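Local coordinates for protein muramidase (Trichobolus zukalii, PDB 6ZMV) that hydrolyses the glycan strands of bacterial peptidoglycan as a fungal muramidase (lysozyme) of glycoside hydrolase family 25, at residues I28-E33 with G57-A62; P91-M96 with Y130-T135; D6-Q11 with Y37-F42. One frame throughout, in Å; residues are numbered along the deposited sequence. Where two conformers were deposited one is given.

Contact 1. Residues I28-E33 with G57-A62; sequences IIKATE and GGYHFA
Lys30 lies across the ring of Tyr59. Its CA sits 3.6 Å from the ring centroid, over the face, in a CH-pi contact. CB and CG carry the cover on toward CZ and CE1. CG is anti to the backbone N (chi1 -172°), and the chain runs fully extended from there to the Phe61 side chain. Its NZ ends in a salt bridge to Glu33 OE1, 2.7 Å long, on the same strand. That oxygen also lies over one face of the Phe61 ring, toward the rim. The Glu33 carboxylate is stacked on this ring, the two planes 18° apart, and the two side chains run side by side. The salt bridge helps to hold the carboxylate flat over Phe61, and Arg63 grips the other oxygen, OE2, in a second salt bridge. Ile28 meets the Tyr59 ring differently: its CG2 touches the ring edge, 3.9 Å from CD2. Thr32 and His60 pair on the opposite face of the sheet from Lys30 and Tyr59. Thr32 OG1 and His60 ND1 are 2.7 Å apart, in the plane of the imidazole, in a hydrogen bond that either could donate.

Backbone bonds of parallel pairing set this register. Tyr59 N donates to Ile29 O over 2.9 Å. A beta bulge at Ala31 then shifts the pairing by one residue. Ala31 N binds Tyr59 O at 2.9 Å, and Thr32 N reaches the same oxygen weakly at 3.4 Å.

Further out, Gln72 bonds His60 NE2. The pair joins neighbouring parallel strands of the barrel-like sheet expected of this family. Helix 42-51 packs on Ile29 and Ala31, helix 69-78 on Ala31 and Thr32. Strand 93-95 lies next to 55-61, with Met93 and Asp95 touching Tyr59.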
# COMPACT_ATOMS: atom_id res chain seq x y z
N ILE A 28 -0.63 6.86 -3.61
CA ILE A 28 -1.18 5.98 -2.56
C ILE A 28 -1.25 6.83 -1.28
O ILE A 28 -0.31 7.51 -0.95
CB ILE A 28 -0.36 4.69 -2.35
CG1 ILE A 28 0.13 4.10 -3.65
CG2 ILE A 28 -1.13 3.70 -1.52
CD1 ILE A 28 1.03 2.90 -3.54
N ILE A 29 -2.43 6.84 -0.66
CA ILE A 29 -2.80 7.82 0.38
C ILE A 29 -3.17 7.15 1.70
O ILE A 29 -4.02 6.25 1.70
CB ILE A 29 -3.98 8.67 -0.13
CG1 ILE A 29 -3.67 9.35 -1.44
CG2 ILE A 29 -4.39 9.65 0.94
CD1 ILE A 29 -4.89 9.84 -2.13
N LYS A 30 -2.52 7.56 2.79
CA LYS A 30 -2.86 6.90 4.06
C LYS A 30 -4.33 7.16 4.37
O LYS A 30 -4.77 8.30 4.43
CB LYS A 30 -2.03 7.46 5.21
CG LYS A 30 -2.22 6.68 6.49
CD LYS A 30 -1.23 7.08 7.58
CE LYS A 30 -1.34 6.21 8.80
NZ LYS A 30 -0.30 6.52 9.77
N ALA A 31 -5.03 6.07 4.70
CA ALA A 31 -6.42 6.12 5.15
C ALA A 31 -6.54 5.91 6.64
O ALA A 31 -7.26 6.69 7.34
CB ALA A 31 -7.26 5.15 4.36
N THR A 32 -5.95 4.84 7.15
CA THR A 32 -6.21 4.37 8.49
C THR A 32 -4.93 3.81 9.13
O THR A 32 -3.98 3.44 8.43
CB THR A 32 -7.30 3.28 8.49
OG1 THR A 32 -7.01 2.32 7.47
CG2 THR A 32 -8.66 3.88 8.26
N GLU A 33 -4.95 3.66 10.45
CA GLU A 33 -3.94 2.96 11.23
C GLU A 33 -4.59 2.27 12.41
O GLU A 33 -5.46 2.86 13.14
CB GLU A 33 -2.87 3.93 11.73
CG GLU A 33 -1.80 3.26 12.55
CD GLU A 33 -0.55 4.10 12.85
OE1 GLU A 33 -0.20 4.96 12.02
OE2 GLU A 33 0.06 3.87 13.93
N GLY A 57 -5.20 5.18 -4.56
CA GLY A 57 -5.77 4.25 -3.61
C GLY A 57 -5.38 4.63 -2.21
O GLY A 57 -4.57 5.54 -2.03
N GLY A 58 -5.98 3.95 -1.25
CA GLY A 58 -5.65 4.16 0.16
C GLY A 58 -4.71 3.07 0.69
O GLY A 58 -4.53 2.01 0.11
N TYR A 59 -4.11 3.36 1.84
CA TYR A 59 -3.33 2.37 2.59
C TYR A 59 -3.70 2.35 4.07
O TYR A 59 -4.15 3.35 4.64
CB TYR A 59 -1.82 2.46 2.32
CG TYR A 59 -1.03 3.57 2.95
CD1 TYR A 59 -0.60 3.46 4.28
CD2 TYR A 59 -0.65 4.70 2.24
CE1 TYR A 59 0.21 4.41 4.85
CE2 TYR A 59 0.17 5.65 2.80
CZ TYR A 59 0.62 5.50 4.10
OH TYR A 59 1.42 6.45 4.65
N HIS A 60 -3.48 1.18 4.65
CA HIS A 60 -3.70 0.91 6.07
C HIS A 60 -2.38 0.59 6.76
O HIS A 60 -1.73 -0.39 6.39
CB HIS A 60 -4.63 -0.30 6.19
CG HIS A 60 -4.86 -0.62 7.64
ND1 HIS A 60 -5.69 0.15 8.41
CD2 HIS A 60 -4.32 -1.55 8.44
CE1 HIS A 60 -5.64 -0.35 9.65
NE2 HIS A 60 -4.81 -1.40 9.70
N PHE A 61 -2.02 1.39 7.76
CA PHE A 61 -0.86 1.11 8.60
C PHE A 61 -1.24 0.03 9.63
O PHE A 61 -1.98 0.30 10.56
CB PHE A 61 -0.35 2.42 9.20
CG PHE A 61 0.96 2.32 9.93
CD1 PHE A 61 1.17 1.42 10.98
CD2 PHE A 61 1.95 3.23 9.64
CE1 PHE A 61 2.41 1.35 11.58
CE2 PHE A 61 3.16 3.18 10.28
CZ PHE A 61 3.37 2.27 11.26
N ALA A 62 -0.78 -1.18 9.44
CA ALA A 62 -1.16 -2.33 10.27
C ALA A 62 -0.62 -2.13 11.68
O ALA A 62 0.56 -1.79 11.90
CB ALA A 62 -0.60 -3.62 9.71

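Contact 2. Residues P91-M96 with Y130-T135; sequences PGMLDM and YPMIYT. With GOL (glycerol), chain E; SO4 (sulfate ion), chain G.
Met93 packs against Tyr134 from the neighbouring parallel strand. The two strands belong to a beta-alpha-beta unit, strand 93-95, helix 109-127 and strand 132-136, as in a TIM-barrel-like fold. Met93 SD lies 5.4 Å from the centroid of the Tyr134 ring, an oblique Met-aromatic contact, and its CE touches CB and CD2. Met93 runs out straight through chi1 (-177°) and chi2 and turns only at chi3, which brings CE to the tyrosine. With an alanine here in place of Tyr134, Met93 SD and CE would probably lose their aromatic neighbour and Gln179 its hydroxyl mate. Asp95 points the same way as Tyr134. In one of its two modelled conformers the carboxylate stands steeply to the phenol ring, their planes 78° apart.

Nearer the start of the strands, Pro91 and Met132 cross at about a right angle, CG to CG 3.8 Å. Met132 CE lies against Pro91 O and Met93 CB. Leu94 and Ile133 leave the opposite face of the strands, where Phe119 of helix 109-127 packs on Leu94.

Four backbone bonds alternate between the two strands. The straightest is Tyr134 N to Leu94 O, 2.8 Å with 175° at the hydrogen. Met96 N to Tyr134 O closes the series at 3.1 Å.

Small molecules, probably from the crystallisation liquor, lie at both ends. A sulfate accepts from Tyr130 N and also binds Lys124. The Tyr134 hydroxyl bonds Gln179 as well as a glycerol. That glycerol spans the strand ends: its O3 donates to Tyr134 OH over 2.7 Å, and its O1 donates to Met96 O, also over 2.7 Å.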
# COMPACT_ATOMS: atom_id res chain seq x y z
N PRO A 91 -6.21 -1.13 -5.87
CA PRO A 91 -6.61 -1.93 -4.71
C PRO A 91 -5.94 -1.34 -3.48
O PRO A 91 -4.80 -0.91 -3.52
CB PRO A 91 -6.10 -3.34 -5.03
CG PRO A 91 -5.03 -3.15 -6.10
CD PRO A 91 -5.40 -1.89 -6.84
N GLY A 92 -6.62 -1.42 -2.35
CA GLY A 92 -6.07 -0.90 -1.11
C GLY A 92 -4.77 -1.60 -0.75
O GLY A 92 -4.57 -2.77 -1.08
N MET A 93 -3.88 -0.89 -0.06
CA MET A 93 -2.53 -1.39 0.30
C MET A 93 -2.43 -1.61 1.82
O MET A 93 -2.72 -0.69 2.61
CB MET A 93 -1.46 -0.41 -0.21
CG MET A 93 -0.08 -0.90 0.07
SD MET A 93 1.17 0.24 -0.61
CE MET A 93 1.40 1.34 0.76
N LEU A 94 -2.03 -2.81 2.20
CA LEU A 94 -1.70 -3.19 3.57
C LEU A 94 -0.26 -2.85 3.86
O LEU A 94 0.63 -3.42 3.23
CB LEU A 94 -1.94 -4.67 3.78
CG LEU A 94 -1.59 -5.22 5.14
CD1 LEU A 94 -2.34 -4.57 6.27
CD2 LEU A 94 -1.77 -6.69 5.20
N ASP A 95 -0.01 -1.89 4.74
CA ASP A 95 1.33 -1.35 5.03
C ASP A 95 1.93 -2.03 6.26
O ASP A 95 1.54 -1.73 7.37
CB ASP A 95 1.24 0.17 5.24
CG ASP A 95 2.52 0.81 5.75
OD1 ASP A 95 3.53 0.10 5.82
OD2 ASP A 95 2.48 2.00 6.11
N MET A 96 2.87 -2.94 6.04
CA MET A 96 3.56 -3.65 7.13
C MET A 96 4.86 -2.90 7.43
O MET A 96 5.71 -2.67 6.56
CB MET A 96 3.85 -5.10 6.73
CG MET A 96 2.64 -5.89 6.32
SD MET A 96 1.19 -5.80 7.36
CE MET A 96 1.77 -6.50 8.90
N TYR A 130 -8.02 -8.81 -3.94
CA TYR A 130 -6.94 -8.82 -2.95
C TYR A 130 -6.29 -7.45 -2.84
O TYR A 130 -6.13 -6.74 -3.84
CB TYR A 130 -5.93 -9.89 -3.32
CG TYR A 130 -6.44 -11.30 -3.07
CD1 TYR A 130 -6.57 -11.76 -1.76
CD2 TYR A 130 -6.71 -12.16 -4.10
CE1 TYR A 130 -7.03 -13.02 -1.48
CE2 TYR A 130 -7.14 -13.45 -3.83
CZ TYR A 130 -7.31 -13.88 -2.52
OH TYR A 130 -7.71 -15.16 -2.18
N PRO A 131 -5.83 -7.08 -1.64
CA PRO A 131 -5.07 -5.87 -1.46
C PRO A 131 -3.65 -6.07 -1.94
O PRO A 131 -3.14 -7.18 -2.06
CB PRO A 131 -5.10 -5.65 0.04
CG PRO A 131 -5.09 -7.08 0.58
CD PRO A 131 -5.89 -7.90 -0.40
N MET A 132 -2.98 -4.95 -2.11
CA MET A 132 -1.50 -4.95 -2.24
C MET A 132 -0.90 -5.07 -0.84
O MET A 132 -1.52 -4.63 0.15
CB MET A 132 -1.02 -3.65 -2.90
CG MET A 132 -1.79 -3.32 -4.17
SD MET A 132 -1.04 -2.15 -5.27
CE MET A 132 -1.20 -0.68 -4.26
N ILE A 133 0.30 -5.62 -0.76
CA ILE A 133 1.08 -5.72 0.50
C ILE A 133 2.33 -4.90 0.34
O ILE A 133 3.13 -5.21 -0.59
CB ILE A 133 1.37 -7.15 0.90
CG1 ILE A 133 0.06 -7.88 1.21
CG2 ILE A 133 2.32 -7.19 2.07
CD1 ILE A 133 0.26 -9.40 1.41
N TYR A 134 2.56 -3.95 1.23
CA TYR A 134 3.79 -3.16 1.32
C TYR A 134 4.68 -3.75 2.37
O TYR A 134 4.24 -4.02 3.51
CB TYR A 134 3.46 -1.70 1.66
CG TYR A 134 4.65 -0.85 2.01
CD1 TYR A 134 5.17 -0.85 3.29
CD2 TYR A 134 5.20 0.01 1.09
CE1 TYR A 134 6.23 -0.03 3.62
CE2 TYR A 134 6.28 0.82 1.41
CZ TYR A 134 6.81 0.80 2.68
OH TYR A 134 7.84 1.63 3.01
N THR A 135 5.94 -3.92 2.03
CA THR A 135 6.95 -4.40 2.98
C THR A 135 8.32 -4.02 2.49
O THR A 135 8.56 -3.90 1.28
CB THR A 135 6.84 -5.94 3.18
OG1 THR A 135 7.70 -6.41 4.22
CG2 THR A 135 7.04 -6.74 1.91
C1 GOL E . 9.43 -2.46 6.69
O1 GOL E . 8.35 -3.20 6.10
C2 GOL E . 9.46 -0.97 6.34
O2 GOL E . 10.39 -0.32 7.20
C3 GOL E . 9.84 -0.62 4.93
O3 GOL E . 9.74 0.80 4.75
S SO4 G . -7.97 -10.16 -7.71
O1 SO4 G . -8.37 -10.59 -6.39
O2 SO4 G . -7.13 -9.03 -7.46
O3 SO4 G . -7.21 -11.23 -8.30
O4 SO4 G . -9.09 -9.76 -8.54

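Contact 3. Residues D6-Q11 with Y37-F42; sequences DISHYQ and YTDPVF
Asp39 OD2 is gripped twice by His9, by the backbone N at 2.8 Å and by ring ND1 at 3.0 Å. The second is a His-carboxylate hydrogen bond between the turn that follows strand 2-7 and the one that leads into helix 42-51, in the barrel-like GH25 fold. The backbone N-H uses the syn lone pair of OD2. ND1 instead meets OD2 from above the carboxylate plane, though the oxygen lies within the plane of the imidazole. With CG set between the backbone N and the carbonyl carbon (chi1 73°), the His9 ring folds back so that both donors reach the one oxygen. The other oxygen, OD1, caps the turn ahead of helix 42-51 by accepting from Val41 N.

Two tyrosines enclose the imidazole. Tyr37 meets one ring face in an offset edge-to-face pair, planes 63° apart, and its OH stands over that face. Tyr10 CD2 lies over the opposite face, toward the rim. Ser8 OG accepts from Tyr10 N in an ST turn, and Gln11 OE1 accepts from Ser8 N; these bonds hold the 8-11 turn that presents His9. Glycerol, probably from the crystallisation liquor, binds Ser8 OG and Gln11. Val41 CG2 packs 3.6 Å from His9 CA.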
# COMPACT_ATOMS: atom_id res chain seq x y z
N ASP A 6 3.60 8.41 -2.51
CA ASP A 6 2.65 8.09 -1.44
C ASP A 6 2.74 9.19 -0.35
O ASP A 6 3.85 9.74 -0.09
CB ASP A 6 2.83 6.67 -0.93
CG ASP A 6 4.13 6.40 -0.31
OD1 ASP A 6 4.33 6.75 0.92
OD2 ASP A 6 5.00 5.85 -1.01
N ILE A 7 1.61 9.49 0.25
CA ILE A 7 1.44 10.64 1.17
C ILE A 7 0.47 10.27 2.28
O ILE A 7 -0.25 9.26 2.24
CB ILE A 7 0.91 11.88 0.40
CG1 ILE A 7 -0.39 11.61 -0.37
CG2 ILE A 7 2.00 12.42 -0.52
CD1 ILE A 7 -0.96 12.80 -1.13
N SER A 8 0.44 11.14 3.27
CA SER A 8 -0.36 11.01 4.49
C SER A 8 -0.58 12.41 5.07
O SER A 8 -0.23 13.40 4.47
CB SER A 8 0.34 10.11 5.47
OG SER A 8 1.48 10.76 6.03
N HIS A 9 -1.08 12.44 6.29
CA HIS A 9 -1.22 13.71 6.99
C HIS A 9 0.12 14.37 7.24
O HIS A 9 0.13 15.56 7.53
CB HIS A 9 -1.93 13.46 8.33
CG HIS A 9 -1.11 12.81 9.33
ND1 HIS A 9 -0.94 11.45 9.40
CD2 HIS A 9 -0.40 13.37 10.31
CE1 HIS A 9 -0.19 11.19 10.48
NE2 HIS A 9 0.17 12.36 10.99
N TYR A 10 1.24 13.67 7.11
CA TYR A 10 2.58 14.32 7.20
C TYR A 10 2.79 15.32 6.06
O TYR A 10 3.67 16.16 6.18
CB TYR A 10 3.69 13.27 7.20
CG TYR A 10 3.83 12.56 8.53
CD1 TYR A 10 4.19 13.22 9.70
CD2 TYR A 10 3.71 11.18 8.61
CE1 TYR A 10 4.42 12.54 10.89
CE2 TYR A 10 3.97 10.48 9.78
CZ TYR A 10 4.27 11.17 10.92
OH TYR A 10 4.48 10.47 12.06
N GLN A 11 1.98 15.25 5.02
CA GLN A 11 1.92 16.25 3.91
C GLN A 11 0.56 16.94 3.98
O GLN A 11 -0.39 16.55 3.29
CB GLN A 11 2.15 15.57 2.55
CG GLN A 11 3.52 15.00 2.39
CD GLN A 11 3.81 13.74 3.16
OE1 GLN A 11 3.02 12.78 3.08
NE2 GLN A 11 4.92 13.69 3.84
N TYR A 37 -7.62 4.97 14.22
CA TYR A 37 -7.09 6.21 13.63
C TYR A 37 -7.47 6.31 12.16
O TYR A 37 -7.14 5.43 11.35
CB TYR A 37 -5.57 6.23 13.77
CG TYR A 37 -4.95 7.45 13.11
CD1 TYR A 37 -4.94 8.65 13.74
CD2 TYR A 37 -4.41 7.35 11.83
CE1 TYR A 37 -4.34 9.76 13.14
CE2 TYR A 37 -3.85 8.44 11.21
CZ TYR A 37 -3.77 9.64 11.89
OH TYR A 37 -3.21 10.73 11.26
N THR A 38 -8.12 7.41 11.85
CA THR A 38 -8.31 7.83 10.44
C THR A 38 -7.40 9.01 10.16
O THR A 38 -7.27 9.94 10.96
CB THR A 38 -9.78 8.15 10.17
OG1 THR A 38 -10.21 9.20 11.01
CG2 THR A 38 -10.69 6.96 10.27
N ASP A 39 -6.72 8.96 9.03
CA ASP A 39 -5.81 10.05 8.64
C ASP A 39 -6.67 11.25 8.28
O ASP A 39 -7.51 11.19 7.35
CB ASP A 39 -4.90 9.61 7.55
CG ASP A 39 -3.89 10.64 7.16
OD1 ASP A 39 -4.33 11.76 6.74
OD2 ASP A 39 -2.67 10.33 7.20
N PRO A 40 -6.46 12.43 8.93
CA PRO A 40 -7.37 13.56 8.70
C PRO A 40 -7.29 14.21 7.34
O PRO A 40 -8.17 15.00 6.98
CB PRO A 40 -7.04 14.50 9.82
CG PRO A 40 -5.66 14.15 10.21
CD PRO A 40 -5.48 12.67 10.03
N VAL A 41 -6.24 13.89 6.61
CA VAL A 41 -6.03 14.51 5.28
C VAL A 41 -6.45 13.55 4.17
O VAL A 41 -6.35 13.89 2.96
CB VAL A 41 -4.61 15.07 5.13
CG1 VAL A 41 -4.45 15.99 3.94
CG2 VAL A 41 -4.15 15.76 6.39
N PHE A 42 -6.90 12.34 4.51
CA PHE A 42 -7.23 11.34 3.46
C PHE A 42 -8.15 11.93 2.42
O PHE A 42 -7.90 11.83 1.22
CB PHE A 42 -7.83 10.07 4.09
CG PHE A 42 -8.35 9.13 3.04
CD1 PHE A 42 -7.50 8.27 2.40
CD2 PHE A 42 -9.71 9.16 2.66
CE1 PHE A 42 -7.97 7.46 1.39
CE2 PHE A 42 -10.16 8.35 1.63
CZ PHE A 42 -9.30 7.51 1.03

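How the contacts relate
Contacts 1 and 2 share a run of neighbouring parallel strands, their centres about 9 Å apart. Strand 55-61 joins 93-95 through two probable hydrogen bonds, His60 N to Met93 O at 2.9 Å and His60 O to Asp95 N at 2.8 Å. Contact 3 flanks the other side of strand 26-33, its centre about 8 Å from that of contact 1. There Lys30 N probably bonds Ile7 O and Ala31 O probably accepts from Asp39 N. Contacts 2 and 3 do not touch; their nearest atoms are about 6 Å apart. Glycerols bound near Tyr59, Tyr134 and Ser8 are consistent with a pocket at the strand ends, probably the substrate cleft of this family.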